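Side-chain contacts in peptidoglycan D,D-transpeptidase PbpA (Mycobacterium tuberculosis, PDB 3UN7), which probably cross-links the peptidoglycan of the mycobacterial cell wall as a penicillin-binding D,D-transpeptidase and probably helps to regulate cell length: residues Phe417-Gln421 against Ala422-Ala426; Thr107-Pro111 against Arg112-Ala116. All coordinates share one frame; numbering follows the deposited sequence.

Contact 1 of 2, residues Phe417-Gln421 against Ala422-Ala426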
ATOM      1  N   PHE A 417      -0.587   5.814 -11.073  1.00 30.82           N
ATOM      2  CA  PHE A 417      -2.004   5.746 -11.393  1.00 30.95           C
ATOM      3  C   PHE A 417      -2.228   5.810 -12.898  1.00 31.89           C
ATOM      4  O   PHE A 417      -1.357   6.251 -13.641  1.00 31.94           O
ATOM      5  CB  PHE A 417      -2.817   6.791 -10.610  1.00 30.20           C
ATOM      6  CG  PHE A 417      -2.421   8.211 -10.864  1.00 30.76           C
ATOM      7  CD1 PHE A 417      -3.053   8.950 -11.864  1.00 30.51           C
ATOM      8  CD2 PHE A 417      -1.452   8.838 -10.067  1.00 27.95           C
ATOM      9  CE1 PHE A 417      -2.710  10.290 -12.081  1.00 29.84           C
ATOM     10  CE2 PHE A 417      -1.110  10.174 -10.278  1.00 28.08           C
ATOM     11  CZ  PHE A 417      -1.741  10.900 -11.287  1.00 28.70           C
ATOM     12  N   ALA A 418      -3.386   5.336 -13.341  1.00 32.74           N
ATOM     13  CA  ALA A 418      -3.671   5.203 -14.759  1.00 33.97           C
ATOM     14  C   ALA A 418      -5.170   4.960 -14.961  1.00 34.89           C
ATOM     15  O   ALA A 418      -5.826   4.492 -14.044  1.00 35.35           O
ATOM     16  CB  ALA A 418      -2.863   4.030 -15.350  1.00 33.54           C
ATOM     17  N   PRO A 419      -5.725   5.320 -16.144  1.00 36.19           N
ATOM     18  CA  PRO A 419      -5.095   6.146 -17.172  1.00 37.17           C
ATOM     19  C   PRO A 419      -4.875   7.518 -16.576  1.00 37.35           C
ATOM     20  O   PRO A 419      -5.721   7.988 -15.808  1.00 37.74           O
ATOM     21  CB  PRO A 419      -6.167   6.225 -18.274  1.00 38.15           C
ATOM     22  CG  PRO A 419      -7.052   5.058 -18.036  1.00 37.57           C
ATOM     23  CD  PRO A 419      -7.081   4.904 -16.545  1.00 36.54           C
ATOM     24  N   ALA A 420      -3.755   8.159 -16.892  1.00 37.28           N
ATOM     25  CA  ALA A 420      -3.371   9.364 -16.174  1.00 37.20           C
ATOM     26  C   ALA A 420      -4.412  10.474 -16.251  1.00 37.96           C
ATOM     27  O   ALA A 420      -4.533  11.274 -15.320  1.00 37.66           O
ATOM     28  CB  ALA A 420      -2.009   9.876 -16.656  1.00 37.37           C
ATOM     29  N   GLN A 421      -5.155  10.525 -17.354  1.00 39.04           N
ATOM     30  CA  GLN A 421      -6.085  11.639 -17.588  1.00 39.67           C
ATOM     31  C   GLN A 421      -7.478  11.425 -17.007  1.00 39.58           C
ATOM     32  O   GLN A 421      -8.246  12.386 -16.878  1.00 40.37           O
ATOM     33  CB  GLN A 421      -6.178  11.974 -19.069  1.00 40.86           C
ATOM     34  CG  GLN A 421      -5.045  12.840 -19.553  1.00 42.47           C
ATOM     35  CD  GLN A 421      -5.088  13.083 -21.037  1.00 46.01           C
ATOM     36  OE1 GLN A 421      -4.316  12.495 -21.790  1.00 49.87           O
ATOM     37  NE2 GLN A 421      -5.981  13.960 -21.473  1.00 47.05           N
ATOM     38  N   ALA A 422      -7.784  10.181 -16.646  1.00 37.84           N
ATOM     39  CA  ALA A 422      -9.062   9.826 -16.011  1.00 37.77           C
ATOM     40  C   ALA A 422      -8.864   8.514 -15.244  1.00 36.37           C
ATOM     41  O   ALA A 422      -9.313   7.474 -15.689  1.00 36.30           O
ATOM     42  CB  ALA A 422     -10.150   9.685 -17.068  1.00 38.67           C
ATOM     43  N   PRO A 423      -8.123   8.563 -14.116  1.00 35.36           N
ATOM     44  CA  PRO A 423      -7.624   7.359 -13.436  1.00 34.80           C
ATOM     45  C   PRO A 423      -8.677   6.394 -12.888  1.00 34.57           C
ATOM     46  O   PRO A 423      -9.725   6.819 -12.388  1.00 35.08           O
ATOM     47  CB  PRO A 423      -6.770   7.926 -12.299  1.00 34.04           C
ATOM     48  CG  PRO A 423      -6.434   9.335 -12.738  1.00 34.78           C
ATOM     49  CD  PRO A 423      -7.649   9.796 -13.460  1.00 35.23           C
ATOM     50  N   LYS A 424      -8.377   5.100 -12.976  1.00 33.64           N
ATOM     51  CA  LYS A 424      -9.275   4.051 -12.479  1.00 33.75           C
ATOM     52  C   LYS A 424      -8.596   3.180 -11.432  1.00 32.04           C
ATOM     53  O   LYS A 424      -9.248   2.428 -10.709  1.00 31.58           O
ATOM     54  CB  LYS A 424      -9.788   3.196 -13.643  1.00 34.98           C
ATOM     55  CG  LYS A 424     -10.799   3.950 -14.483  1.00 37.85           C
ATOM     56  CD  LYS A 424     -10.451   3.892 -15.956  1.00 43.85           C
ATOM     57  CE  LYS A 424     -11.316   4.865 -16.795  1.00 46.33           C
ATOM     58  NZ  LYS A 424     -10.474   5.751 -17.682  1.00 46.80           N
ATOM     59  N   VAL A 425      -7.283   3.323 -11.333  1.00 30.95           N
ATOM     60  CA  VAL A 425      -6.504   2.535 -10.410  1.00 29.38           C
ATOM     61  C   VAL A 425      -5.267   3.338  -9.991  1.00 29.05           C
ATOM     62  O   VAL A 425      -4.707   4.107 -10.782  1.00 29.66           O
ATOM     63  CB  VAL A 425      -6.145   1.149 -11.028  1.00 29.62           C
ATOM     64  CG1 VAL A 425      -5.335   1.300 -12.346  1.00 30.61           C
ATOM     65  CG2 VAL A 425      -5.456   0.220 -10.022  1.00 28.10           C
ATOM     66  N   ALA A 426      -4.873   3.173  -8.742  1.00 27.73           N
ATOM     67  CA  ALA A 426      -3.624   3.716  -8.234  1.00 27.56           C
ATOM     68  C   ALA A 426      -2.920   2.566  -7.530  1.00 27.17           C
ATOM     69  O   ALA A 426      -3.584   1.741  -6.909  1.00 26.98           O
ATOM     70  CB  ALA A 426      -3.910   4.823  -7.275  1.00 27.19           C
TER
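The carbonyl oxygen of Ala418 is gripped by the consecutive amides of Lys424 and Val425. Lys424 N gives the shorter and almost straight bond, 2.8 Å to Ala418 O; Val425 N reaches Ala418 O at 3.3 Å, nearly along the Ala418 C=O. Ala418 N answers by donating to Val425 O (3.1 Å). Beyond this, a cis peptide bond leads into Pro419, and a type I turn from Pro419 to Ala422 reverses the chain, with Ala422 N donating from above the carbonyl plane of Pro419. Lys424 passes the CG-CD edge of the Pro419 ring, crossing it at about a right angle, its chain bent at chi2 and chi4: CD packs 3.6 Å from Pro419 CD, while NZ bonds Ala422 O (2.9 Å) in the carbonyl plane and so ties the side chain to the turn. Phe417 and Pro423 lie side by side, Phe417 CD1 3.5 Å from Pro423 CG; chi1 of 60° sets the ring between its own N and carbonyl carbon. Ile327 and Ala328 of helix 317-328 pack against the Phe417 side chain. Two residues set against one make this a classic beta bulge, at the turn end of the antiparallel hairpin 411-418/425-431 in the transpeptidase domain.

Contact 2 of 2, residues Thr107-Pro111 against Arg112-Ala116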
ATOM      1  N   THR A 107     -15.804  -8.333   0.124  1.00 28.20           N
ATOM      2  CA  THR A 107     -14.697  -7.367   0.065  1.00 27.55           C
ATOM      3  C   THR A 107     -14.659  -6.597  -1.256  1.00 27.71           C
ATOM      4  O   THR A 107     -15.350  -6.931  -2.215  1.00 27.59           O
ATOM      5  CB  THR A 107     -13.304  -8.030   0.312  1.00 27.13           C
ATOM      6  OG1 THR A 107     -12.928  -8.790  -0.837  1.00 26.51           O
ATOM      7  CG2 THR A 107     -13.345  -8.945   1.523  1.00 25.92           C
ATOM      8  N   THR A 108     -13.838  -5.561  -1.288  1.00 27.78           N
ATOM      9  CA  THR A 108     -13.652  -4.743  -2.476  1.00 28.36           C
ATOM     10  C   THR A 108     -12.558  -5.298  -3.387  1.00 28.12           C
ATOM     11  O   THR A 108     -12.273  -4.708  -4.425  1.00 27.79           O
ATOM     12  CB  THR A 108     -13.214  -3.320  -2.095  1.00 28.42           C
ATOM     13  OG1 THR A 108     -12.104  -3.401  -1.177  1.00 27.51           O
ATOM     14  CG2 THR A 108     -14.340  -2.571  -1.437  1.00 30.73           C
ATOM     15  N   ILE A 109     -11.916  -6.397  -2.975  1.00 27.61           N
ATOM     16  CA  ILE A 109     -10.754  -6.941  -3.687  1.00 27.36           C
ATOM     17  C   ILE A 109     -11.178  -7.436  -5.061  1.00 28.23           C
ATOM     18  O   ILE A 109     -12.192  -8.117  -5.192  1.00 28.82           O
ATOM     19  CB  ILE A 109     -10.081  -8.110  -2.888  1.00 27.35           C
ATOM     20  CG1 ILE A 109      -9.506  -7.612  -1.549  1.00 25.83           C
ATOM     21  CG2 ILE A 109      -8.968  -8.804  -3.714  1.00 27.56           C
ATOM     22  CD1 ILE A 109      -8.291  -6.701  -1.667  1.00 24.07           C
ATOM     23  N   ASN A 110     -10.397  -7.088  -6.083  1.00 28.78           N
ATOM     24  CA  ASN A 110     -10.579  -7.663  -7.412  1.00 29.12           C
ATOM     25  C   ASN A 110      -9.570  -8.813  -7.539  1.00 28.61           C
ATOM     26  O   ASN A 110      -8.376  -8.562  -7.538  1.00 28.21           O
ATOM     27  CB  ASN A 110     -10.353  -6.581  -8.488  1.00 29.46           C
ATOM     28  CG  ASN A 110     -10.555  -7.100  -9.906  1.00 32.52           C
ATOM     29  OD1 ASN A 110     -10.232  -8.250 -10.218  1.00 32.46           O
ATOM     30  ND2 ASN A 110     -11.082  -6.240 -10.777  1.00 35.24           N
ATOM     31  N   PRO A 111     -10.051 -10.070  -7.610  1.00 29.32           N
ATOM     32  CA  PRO A 111      -9.196 -11.250  -7.632  1.00 29.24           C
ATOM     33  C   PRO A 111      -8.148 -11.216  -8.747  1.00 29.93           C
ATOM     34  O   PRO A 111      -7.010 -11.612  -8.512  1.00 29.32           O
ATOM     35  CB  PRO A 111     -10.199 -12.389  -7.859  1.00 30.33           C
ATOM     36  CG  PRO A 111     -11.427 -11.900  -7.193  1.00 30.89           C
ATOM     37  CD  PRO A 111     -11.473 -10.459  -7.633  1.00 29.59           C
ATOM     38  N   ARG A 112      -8.528 -10.722  -9.928  1.00 30.48           N
ATOM     39  CA  ARG A 112      -7.601 -10.560 -11.059  1.00 32.23           C
ATOM     40  C   ARG A 112      -6.440  -9.655 -10.675  1.00 31.53           C
ATOM     41  O   ARG A 112      -5.287  -9.951 -10.985  1.00 32.04           O
ATOM     42  CB  ARG A 112      -8.311  -9.973 -12.280  1.00 33.43           C
ATOM     43  CG  ARG A 112      -9.438 -10.830 -12.811  1.00 38.60           C
ATOM     44  CD  ARG A 112     -10.002 -10.273 -14.109  1.00 44.63           C
ATOM     45  NE  ARG A 112      -9.449 -10.959 -15.280  1.00 50.44           N
ATOM     46  CZ  ARG A 112     -10.173 -11.587 -16.208  1.00 53.56           C
ATOM     47  NH1 ARG A 112     -11.502 -11.611 -16.130  1.00 54.00           N
ATOM     48  NH2 ARG A 112      -9.565 -12.184 -17.229  1.00 55.47           N
ATOM     49  N   ILE A 113      -6.742  -8.568  -9.971  1.00 30.15           N
ATOM     50  CA  ILE A 113      -5.704  -7.622  -9.582  1.00 29.71           C
ATOM     51  C   ILE A 113      -4.830  -8.219  -8.468  1.00 29.28           C
ATOM     52  O   ILE A 113      -3.611  -8.213  -8.570  1.00 29.06           O
ATOM     53  CB  ILE A 113      -6.295  -6.246  -9.189  1.00 29.36           C
ATOM     54  CG1 ILE A 113      -7.203  -5.734 -10.322  1.00 29.30           C
ATOM     55  CG2 ILE A 113      -5.178  -5.207  -8.903  1.00 27.83           C
ATOM     56  CD1 ILE A 113      -7.907  -4.414  -9.992  1.00 29.80           C
ATOM     57  N   GLN A 114      -5.461  -8.759  -7.429  1.00 28.94           N
ATOM     58  CA  GLN A 114      -4.737  -9.407  -6.327  1.00 28.47           C
ATOM     59  C   GLN A 114      -3.776 -10.492  -6.855  1.00 28.75           C
ATOM     60  O   GLN A 114      -2.611 -10.544  -6.451  1.00 28.45           O
ATOM     61  CB  GLN A 114      -5.733 -10.018  -5.338  1.00 28.01           C
ATOM     62  CG  GLN A 114      -5.080 -10.644  -4.112  1.00 27.95           C
ATOM     63  CD  GLN A 114      -4.916  -9.660  -2.973  1.00 26.43           C
ATOM     64  OE1 GLN A 114      -5.304  -8.506  -3.089  1.00 27.69           O
ATOM     65  NE2 GLN A 114      -4.353 -10.122  -1.855  1.00 26.42           N
ATOM     66  N   GLN A 115      -4.291 -11.356  -7.735  1.00 28.44           N
ATOM     67  CA  GLN A 115      -3.521 -12.447  -8.328  1.00 29.52           C
ATOM     68  C   GLN A 115      -2.356 -11.926  -9.161  1.00 30.02           C
ATOM     69  O   GLN A 115      -1.252 -12.451  -9.047  1.00 30.21           O
ATOM     70  CB  GLN A 115      -4.410 -13.387  -9.157  1.00 29.45           C
ATOM     71  CG  GLN A 115      -3.747 -14.736  -9.528  1.00 31.87           C
ATOM     72  CD  GLN A 115      -3.534 -15.630  -8.312  1.00 32.02           C
ATOM     73  OE1 GLN A 115      -4.460 -15.849  -7.537  1.00 32.77           O
ATOM     74  NE2 GLN A 115      -2.304 -16.126  -8.130  1.00 31.73           N
ATOM     75  N   ALA A 116      -2.580 -10.869  -9.951  1.00 30.21           N
ATOM     76  CA  ALA A 116      -1.492 -10.264 -10.727  1.00 30.69           C
ATOM     77  C   ALA A 116      -0.401  -9.680  -9.836  1.00 30.74           C
ATOM     78  O   ALA A 116       0.776  -9.839 -10.114  1.00 30.57           O
ATOM     79  CB  ALA A 116      -2.028  -9.204 -11.678  1.00 31.24           C
TER
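Asn110 meets the first turn of helix 111-123 with both its side chain and its carbonyl. Its OD1 accepts a weak, bent bond from Arg112 N (3.0 Å), and Arg112 CB sits 3.3 Å from the same OD1. The OD1 bond makes Asn110 the N-cap, followed by proline at the first helical position, where the missing amide hydrogen costs no bond within the helix. With CG turned away from its own N (chi1 -179°), the Asn110 side chain crosses Ile113 at about a right angle, Ile113 CG1 3.6 Å from Asn110 CG. The Asn110 O atom takes a nearly straight bond from Gln114 N (2.9 Å) and a weak one from Ile113 N. One residue on, Pro111 O accepts from Gln115 N at 2.8 Å. Gln114 bends at chi2 (90°) to bring OE1 within 3.7 Å of Ile109 CG2; OE1 is also hydrogen-bonded outside the two segments, while NE2 of Gln114 donates to the backbone carbonyls of Leu146 and Val54. The polar end of Gln115 is engaged by Asn51 through OE1 and by Asp119 through NE2.

In the fold
Both contacts are local and partly buried, with centres about 17 Å apart and nearest atoms about 5 Å apart without touching. Contact 1 reverses the chain between two strands of the five-stranded sheet; contact 2 starts a helix after strand 104-107 of the six-stranded mixed sheet. The buried part of contact 1 includes its strand ends, and its exposed part is Gln421, Ala422 and Lys424; in contact 2 Ile109, Ile113 and Gln114 are buried while Arg112 is exposed. Backbone pairing and proline packing shape the hairpin, whereas capping and glutamine amides bonded elsewhere mark the helix start. Helix 446-458 touches both, through Ile454, Ala457 and Leu458 for 417-426 and Val453, Ala456 and Ala457 for 107-116.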